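Local structure of proximal thread matrix protein 1 (Mytilus galloprovincialis, 4CN9) at residues H148-S153 with A187-A192. The protein is a matrix protein of the mussel byssus that binds zinc and collagen and carries two von Willebrand factor type A domains. Numbering follows the deposited sequence.
Sequences HVRENS and AHKLKA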
loop_
_atom_site.group_PDB
_atom_site.type_symbol
_atom_site.label_atom_id
_atom_site.label_comp_id
_atom_site.label_asym_id
_atom_site.label_seq_id
_atom_site.Cartn_x
_atom_site.Cartn_y
_atom_site.Cartn_z
ATOM N N HIS A 148 -1.412 -8.305 -18.647
ATOM C CA HIS A 148 -0.612 -7.910 -19.807
ATOM C C HIS A 148 0.648 -7.131 -19.385
ATOM O O HIS A 148 1.751 -7.339 -19.917
ATOM C CB HIS A 148 -1.482 -7.081 -20.752
ATOM C CG HIS A 148 -0.784 -6.653 -22.006
ATOM N ND1 HIS A 148 -0.852 -7.373 -23.179
ATOM C CD2 HIS A 148 -0.007 -5.574 -22.273
ATOM C CE1 HIS A 148 -0.158 -6.753 -24.117
ATOM N NE2 HIS A 148 0.366 -5.659 -23.593
ATOM N N VAL A 149 0.488 -6.237 -18.414
ATOM C CA VAL A 149 1.610 -5.445 -17.918
ATOM C C VAL A 149 2.670 -6.340 -17.255
ATOM O O VAL A 149 3.863 -6.201 -17.513
ATOM C CB VAL A 149 1.123 -4.328 -16.958
ATOM C CG1 VAL A 149 2.284 -3.722 -16.202
ATOM C CG2 VAL A 149 0.369 -3.246 -17.746
ATOM N N ARG A 150 2.232 -7.273 -16.423
ATOM C CA ARG A 150 3.169 -8.204 -15.792
ATOM C C ARG A 150 3.906 -9.088 -16.816
ATOM O O ARG A 150 5.115 -9.259 -16.738
ATOM C CB ARG A 150 2.435 -9.091 -14.787
ATOM C CG ARG A 150 3.346 -10.104 -14.102
ATOM C CD ARG A 150 2.592 -10.940 -13.079
ATOM N NE ARG A 150 1.339 -11.492 -13.595
ATOM C CZ ARG A 150 1.220 -12.650 -14.249
ATOM N NH1 ARG A 150 2.282 -13.403 -14.496
ATOM N NH2 ARG A 150 0.023 -13.058 -14.659
ATOM N N GLU A 151 3.171 -9.632 -17.781
ATOM C CA GLU A 151 3.722 -10.613 -18.709
ATOM C C GLU A 151 4.489 -9.991 -19.893
ATOM O O GLU A 151 5.430 -10.587 -20.402
ATOM C CB GLU A 151 2.595 -11.522 -19.235
ATOM C CG GLU A 151 1.942 -12.389 -18.151
ATOM C CD GLU A 151 0.843 -13.332 -18.669
ATOM O OE1 GLU A 151 0.329 -13.140 -19.786
ATOM O OE2 GLU A 151 0.485 -14.276 -17.935
ATOM N N ASN A 152 4.093 -8.802 -20.332
ATOM C CA ASN A 152 4.691 -8.193 -21.519
ATOM C C ASN A 152 5.437 -6.891 -21.252
ATOM O O ASN A 152 6.586 -6.725 -21.675
ATOM C CB ASN A 152 3.621 -7.921 -22.585
ATOM C CG ASN A 152 3.022 -9.194 -23.158
ATOM O OD1 ASN A 152 2.922 -10.211 -22.479
ATOM N ND2 ASN A 152 2.627 -9.138 -24.422
ATOM N N SER A 153 4.779 -5.963 -20.560
ATOM C CA SER A 153 5.255 -4.577 -20.494
ATOM C C SER A 153 6.603 -4.418 -19.810
ATOM O O SER A 153 7.394 -3.557 -20.201
ATOM C CB SER A 153 4.237 -3.689 -19.788
ATOM O OG SER A 153 2.982 -3.772 -20.403
ATOM N N ALA A 187 -3.323 -8.201 -9.723
ATOM C CA ALA A 187 -2.632 -7.119 -9.024
ATOM C C ALA A 187 -1.652 -7.685 -7.988
ATOM O O ALA A 187 -0.553 -7.164 -7.798
ATOM C CB ALA A 187 -3.652 -6.196 -8.352
ATOM N N HIS A 188 -2.061 -8.765 -7.325
ATOM C CA HIS A 188 -1.194 -9.467 -6.380
ATOM C C HIS A 188 0.085 -9.983 -7.057
ATOM O O HIS A 188 1.184 -9.753 -6.580
ATOM C CB HIS A 188 -1.964 -10.634 -5.741
ATOM C CG HIS A 188 -1.119 -11.517 -4.878
ATOM N ND1 HIS A 188 -0.804 -11.201 -3.573
ATOM C CD2 HIS A 188 -0.524 -12.707 -5.132
ATOM C CE1 HIS A 188 -0.048 -12.154 -3.061
ATOM N NE2 HIS A 188 0.143 -13.077 -3.987
ATOM N N LYS A 189 -0.061 -10.662 -8.190
ATOM C CA LYS A 189 1.114 -11.185 -8.893
ATOM C C LYS A 189 2.015 -10.049 -9.369
ATOM O O LYS A 189 3.244 -10.123 -9.310
ATOM C CB LYS A 189 0.685 -12.037 -10.080
ATOM C CG LYS A 189 -0.044 -13.313 -9.716
ATOM C CD LYS A 189 -0.418 -14.037 -11.007
ATOM C CE LYS A 189 -1.072 -15.365 -10.765
ATOM N NZ LYS A 189 -1.464 -16.023 -12.055
ATOM N N LEU A 190 1.403 -8.973 -9.834
ATOM C CA LEU A 190 2.187 -7.859 -10.346
ATOM C C LEU A 190 3.011 -7.236 -9.228
ATOM O O LEU A 190 4.227 -7.045 -9.350
ATOM C CB LEU A 190 1.250 -6.833 -11.005
ATOM C CG LEU A 190 1.886 -5.636 -11.696
ATOM C CD1 LEU A 190 2.874 -6.068 -12.786
ATOM C CD2 LEU A 190 0.782 -4.739 -12.273
ATOM N N LYS A 191 2.363 -6.951 -8.109
ATOM C CA LYS A 191 3.049 -6.307 -6.998
ATOM C C LYS A 191 4.099 -7.245 -6.390
ATOM O O LYS A 191 5.115 -6.787 -5.874
ATOM C CB LYS A 191 2.041 -5.810 -5.949
ATOM C CG LYS A 191 1.174 -4.646 -6.443
ATOM C CD LYS A 191 0.181 -4.107 -5.380
ATOM C CE LYS A 191 -0.953 -5.066 -5.126
ATOM N NZ LYS A 191 -1.925 -4.574 -4.111
ATOM N N ALA A 192 3.868 -8.554 -6.476
ATOM C CA ALA A 192 4.827 -9.529 -5.948
ATOM C C ALA A 192 6.162 -9.450 -6.697
ATOM O O ALA A 192 7.182 -9.905 -6.194
ATOM C CB ALA A 192 4.249 -10.948 -6.024
#
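Two helices on one face of the central beta-sheet of the first von Willebrand factor type A domain meet here, chiefly through Arg-150 against Lys-189 and Leu-190. Segments 148-153 and 187-192 run 44° apart, with their axes 9.6 Å from each other at the closest point. Leu-190 makes the inner part of the contact. Its CD1 sits 3.7 Å from Arg-150 CB and reaches Val-149 CG1 more loosely, at 4.2 Å. With CG anti to the backbone N (chi1 -176°), the Leu-190 chain carries CD1 over to Arg-150.

In this alpha/beta fold, helices 142-153 and 183-192 flank strand 166-173 in the sequence. Val-149 packs on Ile-57 and Leu-59 of strand 54-61, and Leu-190 also touches Leu-146. The apolar layer is therefore continuous with the sheet.

The outer part is made by the long side chains. Arg-150 runs extended to CD and bends at chi3 (48°), which turns its guanidinium across the Lys-189 chain. Arg-150 NE lies 3.6 Å from Lys-189 CB. Lys-189 CD lies over one guanidinium face and Glu-151 CG over the other, each set toward the rim, so one carbon touches either face of the flat group. Lys-189 NZ comes within 4.2 Å of Arg-150 NH2, a pairing of like charges. It is probably offset by acids: Arg-150 NH2 forms salt bridges to Glu-186 and, at 3.5 Å, to Glu-151 OE2. Glu-151 OE2 also pairs with Lys-147. With an alanine at Arg-150, Glu-186 would probably be left without this mate, and the aliphatic chain of Lys-189 would lose the surface it lies against.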